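Local structure of ribosome-inactivating protein (Lychnis chalcedonica, 2G5X) at residues P2-D7 with S14-S19; F45-L50 with T58-F63. The protein is lychnin, a plant protein of the ribosome-inactivating family, folded as a single chain of mixed alpha and beta structure. All coordinates share one frame; numbering follows the deposited sequence. Where two conformers were deposited one is given.

Contact 1: residues P2-D7 with S14-S19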
loop_
_atom_site.group_PDB
_atom_site.type_symbol
_atom_site.label_atom_id
_atom_site.label_comp_id
_atom_site.label_asym_id
_atom_site.label_seq_id
_atom_site.Cartn_x
_atom_site.Cartn_y
_atom_site.Cartn_z
ATOM N N PRO A 2 11.671 -0.829 3.961
ATOM C CA PRO A 2 10.798 0.179 4.564
ATOM C C PRO A 2 9.977 -0.481 5.667
ATOM O O PRO A 2 9.408 -1.555 5.463
ATOM C CB PRO A 2 9.936 0.630 3.390
ATOM C CG PRO A 2 10.866 0.477 2.220
ATOM C CD PRO A 2 11.500 -0.866 2.499
ATOM N N SER A 3 9.925 0.150 6.834
ATOM C CA SER A 3 9.177 -0.406 7.953
ATOM C C SER A 3 8.470 0.686 8.738
ATOM O O SER A 3 9.003 1.784 8.917
ATOM C CB SER A 3 10.121 -1.172 8.884
ATOM O OG SER A 3 9.421 -1.757 9.970
ATOM N N TRP A 4 7.260 0.385 9.197
ATOM C CA TRP A 4 6.500 1.342 9.987
ATOM C C TRP A 4 5.803 0.656 11.148
ATOM O O TRP A 4 5.042 -0.296 10.957
ATOM C CB TRP A 4 5.449 2.066 9.130
ATOM C CG TRP A 4 4.667 3.119 9.904
ATOM C CD1 TRP A 4 5.174 4.017 10.806
ATOM C CD2 TRP A 4 3.256 3.375 9.838
ATOM N NE1 TRP A 4 4.167 4.811 11.307
ATOM C CE2 TRP A 4 2.981 4.440 10.731
ATOM C CE3 TRP A 4 2.199 2.812 9.112
ATOM C CZ2 TRP A 4 1.690 4.949 10.918
ATOM C CZ3 TRP A 4 0.910 3.321 9.298
ATOM C CH2 TRP A 4 0.670 4.379 10.195
ATOM N N THR A 5 6.094 1.121 12.357
ATOM C CA THR A 5 5.433 0.587 13.532
ATOM C C THR A 5 4.157 1.423 13.558
ATOM O O THR A 5 4.192 2.635 13.778
ATOM C CB THR A 5 6.274 0.811 14.805
ATOM O OG1 THR A 5 7.465 0.021 14.723
ATOM C CG2 THR A 5 5.494 0.402 16.048
ATOM N N VAL A 6 3.033 0.767 13.291
ATOM C CA VAL A 6 1.741 1.438 13.230
ATOM C C VAL A 6 1.416 2.119 14.555
ATOM O O VAL A 6 0.889 1.495 15.479
ATOM C CB VAL A 6 0.639 0.430 12.854
ATOM C CG1 VAL A 6 -0.682 1.145 12.671
ATOM C CG2 VAL A 6 1.030 -0.304 11.564
ATOM N N ASP A 7 1.733 3.409 14.622
ATOM C CA ASP A 7 1.537 4.208 15.827
ATOM C C ASP A 7 1.244 5.667 15.453
ATOM O O ASP A 7 1.336 6.049 14.286
ATOM C CB ASP A 7 2.804 4.114 16.685
ATOM C CG ASP A 7 2.542 4.359 18.154
ATOM O OD1 ASP A 7 3.509 4.256 18.941
ATOM O OD2 ASP A 7 1.385 4.650 18.525
ATOM N N SER A 14 5.871 9.700 7.982
ATOM C CA SER A 14 6.384 10.433 6.824
ATOM C C SER A 14 7.745 9.924 6.357
ATOM O O SER A 14 8.010 9.873 5.158
ATOM C CB SER A 14 6.476 11.934 7.128
ATOM O OG SER A 14 5.187 12.529 7.185
ATOM N N SER A 15 8.613 9.556 7.296
ATOM C CA SER A 15 9.931 9.048 6.922
ATOM C C SER A 15 9.768 7.695 6.235
ATOM O O SER A 15 10.477 7.378 5.277
ATOM C CB SER A 15 10.831 8.917 8.155
ATOM O OG SER A 15 10.886 10.129 8.881
ATOM N N PHE A 16 8.824 6.905 6.734
ATOM C CA PHE A 16 8.524 5.597 6.169
ATOM C C PHE A 16 8.097 5.766 4.710
ATOM O O PHE A 16 8.581 5.059 3.826
ATOM C CB PHE A 16 7.403 4.936 6.986
ATOM C CG PHE A 16 6.650 3.871 6.247
ATOM C CD1 PHE A 16 7.264 2.672 5.893
ATOM C CD2 PHE A 16 5.317 4.067 5.911
ATOM C CE1 PHE A 16 6.556 1.680 5.210
ATOM C CE2 PHE A 16 4.599 3.085 5.229
ATOM C CZ PHE A 16 5.218 1.890 4.878
ATOM N N LEU A 17 7.198 6.712 4.456
ATOM C CA LEU A 17 6.728 6.950 3.095
ATOM C C LEU A 17 7.853 7.389 2.157
ATOM O O LEU A 17 7.898 6.965 1.000
ATOM C CB LEU A 17 5.615 7.998 3.084
ATOM C CG LEU A 17 4.292 7.562 3.714
ATOM C CD1 LEU A 17 3.291 8.700 3.605
ATOM C CD2 LEU A 17 3.762 6.318 3.007
ATOM N N ASP A 18 8.755 8.238 2.643
ATOM C CA ASP A 18 9.862 8.682 1.801
ATOM C C ASP A 18 10.752 7.489 1.468
ATOM O O ASP A 18 11.234 7.364 0.341
ATOM C CB ASP A 18 10.690 9.779 2.488
ATOM C CG ASP A 18 10.076 11.163 2.331
ATOM O OD1 ASP A 18 9.236 11.347 1.424
ATOM O OD2 ASP A 18 10.447 12.074 3.104
ATOM N N SER A 19 10.960 6.603 2.440
ATOM C CA SER A 19 11.785 5.416 2.209
ATOM C C SER A 19 11.137 4.543 1.145
ATOM O O SER A 19 11.806 4.037 0.246
ATOM C CB SER A 19 11.951 4.605 3.497
ATOM O OG SER A 19 12.503 3.330 3.229
#
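F16 reaches from its helix onto strand 3-5 and receives the beta-carbon of W4 over one face of its phenyl ring. W4 CB stands 3.7 Å from the centroid of the F16 ring and only 15° off its normal, a CH-pi contact displaced toward the rim, close to F16 CG. The two aromatic groups themselves hardly stack: their planes are nearly parallel, yet they are slid so far apart that the five-membered ring of W4 and the F16 ring have centroids 5.4 Å apart. W4 holds CG anti to its own backbone N (chi1 -178°), which carries the indole on past F16 to Y13, L140 and M167, while V6 CA lies over the centre of one indole face. A large flat residue suits this place, because it fills the gap between the sheet and several helices.

Along the strand the phenyl ring also meets main chain, with S3 O 3.6 Å from F16 CD1, and then proline, with P2 CB 4.0 Å from F16 CE1. Beyond it, V168 helps to bury F16. Packing gives way toward solvent at the S19 end of the helix segment. There one conformer of S19 puts OG 3.4 Å from P2 CG, a doubtful contact because a second conformer exists. S3 turns its CB away from the helix and is exposed, so a small polar residue fits.

This is the first beta-alpha pairing of a beta-alpha-beta unit made of strand 3-5, helix 10-25 and strand 45-51. No hydrogen bond crosses between the two segments, which implies that the helix is held on this strand by the shape and burial of apolar surface, whereas P2, W4 and V6 spend backbone hydrogen bonds on N49 and V51 of the neighbouring strand.

Contact 2: residues F45-L50 with T58-F63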
loop_
_atom_site.group_PDB
_atom_site.type_symbol
_atom_site.label_atom_id
_atom_site.label_comp_id
_atom_site.label_asym_id
_atom_site.label_seq_id
_atom_site.Cartn_x
_atom_site.Cartn_y
_atom_site.Cartn_z
ATOM N N PHE A 45 9.415 -6.533 -6.946
ATOM C CA PHE A 45 8.541 -6.103 -5.864
ATOM C C PHE A 45 9.252 -5.352 -4.751
ATOM O O PHE A 45 10.452 -5.524 -4.529
ATOM C CB PHE A 45 7.817 -7.317 -5.269
ATOM C CG PHE A 45 7.092 -8.136 -6.291
ATOM C CD1 PHE A 45 7.787 -9.020 -7.114
ATOM C CD2 PHE A 45 5.725 -7.969 -6.488
ATOM C CE1 PHE A 45 7.132 -9.719 -8.122
ATOM C CE2 PHE A 45 5.059 -8.662 -7.492
ATOM C CZ PHE A 45 5.764 -9.539 -8.313
ATOM N N VAL A 46 8.493 -4.507 -4.062
ATOM C CA VAL A 46 9.005 -3.738 -2.943
ATOM C C VAL A 46 8.297 -4.265 -1.698
ATOM O O VAL A 46 7.063 -4.299 -1.646
ATOM C CB VAL A 46 8.702 -2.235 -3.104
ATOM C CG1 VAL A 46 9.175 -1.476 -1.874
ATOM C CG2 VAL A 46 9.390 -1.699 -4.352
ATOM N N LEU A 47 9.074 -4.699 -0.712
ATOM C CA LEU A 47 8.505 -5.228 0.519
ATOM C C LEU A 47 8.383 -4.129 1.561
ATOM O O LEU A 47 9.233 -3.243 1.648
ATOM C CB LEU A 47 9.364 -6.371 1.067
ATOM C CG LEU A 47 9.554 -7.591 0.159
ATOM C CD1 LEU A 47 10.343 -8.653 0.910
ATOM C CD2 LEU A 47 8.199 -8.146 -0.265
ATOM N N VAL A 48 7.310 -4.199 2.344
ATOM C CA VAL A 48 7.023 -3.226 3.389
ATOM C C VAL A 48 6.628 -3.940 4.679
ATOM O O VAL A 48 5.744 -4.790 4.674
ATOM C CB VAL A 48 5.857 -2.302 2.957
ATOM C CG1 VAL A 48 5.326 -1.518 4.148
ATOM C CG2 VAL A 48 6.334 -1.357 1.865
ATOM N N ASN A 49 7.282 -3.593 5.781
ATOM C CA ASN A 49 6.957 -4.201 7.068
ATOM C C ASN A 49 6.029 -3.307 7.885
ATOM O O ASN A 49 6.294 -2.117 8.047
ATOM C CB ASN A 49 8.226 -4.433 7.895
ATOM C CG ASN A 49 8.915 -5.745 7.571
ATOM O OD1 ASN A 49 8.563 -6.431 6.617
ATOM N ND2 ASN A 49 9.917 -6.092 8.372
ATOM N N LEU A 50 4.933 -3.878 8.376
ATOM C CA LEU A 50 4.007 -3.155 9.245
ATOM C C LEU A 50 4.152 -3.888 10.582
ATOM O O LEU A 50 4.027 -5.113 10.639
ATOM C CB LEU A 50 2.561 -3.256 8.734
ATOM C CG LEU A 50 2.206 -2.527 7.429
ATOM C CD1 LEU A 50 0.702 -2.663 7.159
ATOM C CD2 LEU A 50 2.585 -1.051 7.533
ATOM N N THR A 58 4.487 -8.828 13.208
ATOM C CA THR A 58 4.818 -8.204 11.933
ATOM C C THR A 58 4.177 -8.853 10.711
ATOM O O THR A 58 4.129 -10.078 10.599
ATOM C CB THR A 58 6.354 -8.212 11.717
ATOM O OG1 THR A 58 6.992 -7.510 12.793
ATOM C CG2 THR A 58 6.724 -7.550 10.398
ATOM N N ILE A 59 3.671 -8.014 9.811
ATOM C CA ILE A 59 3.097 -8.466 8.547
ATOM C C ILE A 59 3.883 -7.742 7.457
ATOM O O ILE A 59 4.062 -6.524 7.523
ATOM C CB ILE A 59 1.598 -8.111 8.412
ATOM C CG1 ILE A 59 0.767 -9.010 9.332
ATOM C CG2 ILE A 59 1.147 -8.288 6.959
ATOM C CD1 ILE A 59 -0.733 -8.755 9.261
ATOM N N THR A 60 4.370 -8.490 6.472
ATOM C CA THR A 60 5.147 -7.900 5.382
ATOM C C THR A 60 4.320 -7.824 4.099
ATOM O O THR A 60 3.875 -8.844 3.581
ATOM C CB THR A 60 6.432 -8.725 5.111
ATOM O OG1 THR A 60 7.203 -8.815 6.318
ATOM C CG2 THR A 60 7.279 -8.066 4.023
ATOM N N LEU A 61 4.115 -6.607 3.601
ATOM C CA LEU A 61 3.347 -6.384 2.378
ATOM C C LEU A 61 4.259 -6.427 1.157
ATOM O O LEU A 61 5.415 -6.017 1.229
ATOM C CB LEU A 61 2.671 -5.010 2.417
ATOM C CG LEU A 61 1.767 -4.657 3.599
ATOM C CD1 LEU A 61 1.306 -3.206 3.472
ATOM C CD2 LEU A 61 0.577 -5.594 3.626
ATOM N N ALA A 62 3.729 -6.904 0.032
ATOM C CA ALA A 62 4.505 -6.970 -1.206
ATOM C C ALA A 62 3.819 -6.159 -2.303
ATOM O O ALA A 62 2.675 -6.436 -2.662
ATOM C CB ALA A 62 4.669 -8.420 -1.653
ATOM N N PHE A 63 4.519 -5.153 -2.828
ATOM C CA PHE A 63 3.974 -4.305 -3.890
ATOM C C PHE A 63 4.729 -4.473 -5.203
ATOM O O PHE A 63 5.963 -4.480 -5.214
ATOM C CB PHE A 63 4.061 -2.817 -3.519
ATOM C CG PHE A 63 3.223 -2.417 -2.341
ATOM C CD1 PHE A 63 3.748 -2.455 -1.052
ATOM C CD2 PHE A 63 1.917 -1.972 -2.521
ATOM C CE1 PHE A 63 2.983 -2.050 0.043
ATOM C CE2 PHE A 63 1.143 -1.568 -1.437
ATOM C CZ PHE A 63 1.677 -1.605 -0.151
#
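V48, L50, L61 and F63 turn their side chains to the same face of the sheet and form the apolar centre of this contact. V48 and L61 sit opposite each other, while V48 also reaches diagonally to F63, its CG2 lying 3.9 Å from F63 CE1. That methyl is anti to the carbonyl carbon of V48, a placement that directs it at the phenyl ring. L50 makes the same diagonal step to L61, bringing L50 CD1 within 3.8 Å of L61 CD1. Branched and aromatic residues suit this face, since helices 10-25 and 154-173 pack on it: L20 lies against V48, and V168 and A169 against F63. The F63 ring keeps its edge to the main chain, with V46 O near its plane.

The two strands are the arms of a beta hairpin, antiparallel with their segment axes 156° apart. Bonds run in both directions between V46 and F63, V48 and L61, and L50 and I59. In the second pair L61 N donates to V48 O at 2.7 Å.

The non-hydrogen-bonded pairs point to the other face, where they grow more polar toward the hairpin turn. L47 CD2 touches A62 CB at 3.8 Å, the small alanine leaving room for the leucine to lean across, and F103 lies against A62 from a loop. L47 CB also meets the methyl of T60. Next, T60 OG1 donates to N49 OD1 at 2.8 Å, approaching from 42° above the carboxamide's carbonyl plane. R1 NH1 is a second donor to that oxygen, and an asparagine suits the spot because its carbonyl can accept from both. Outermost, T58 lays its CG2 4.0 Å from N49 CG.

Both contacts are largely buried and meet at strand 45-51: contact 2 pairs it with strand 58-64 in a hairpin, while contact 1 sets helix 10-25 against its parallel neighbour, edge strand 3-5. They touch directly, through probable backbone hydrogen bonds such as that of W4 N to N49 O (2.9 Å), and through F16 CZ packing 3.5 Å from V48 CG1. The helix of contact 1 thus covers part of the apolar face of contact 2. Their chemistry differs accordingly. Contact 2, within the sheet, rests on a ladder of backbone bonds plus one side-chain bond; contact 1, between helix and sheet, is apolar packing that loosens at a serine-lined margin.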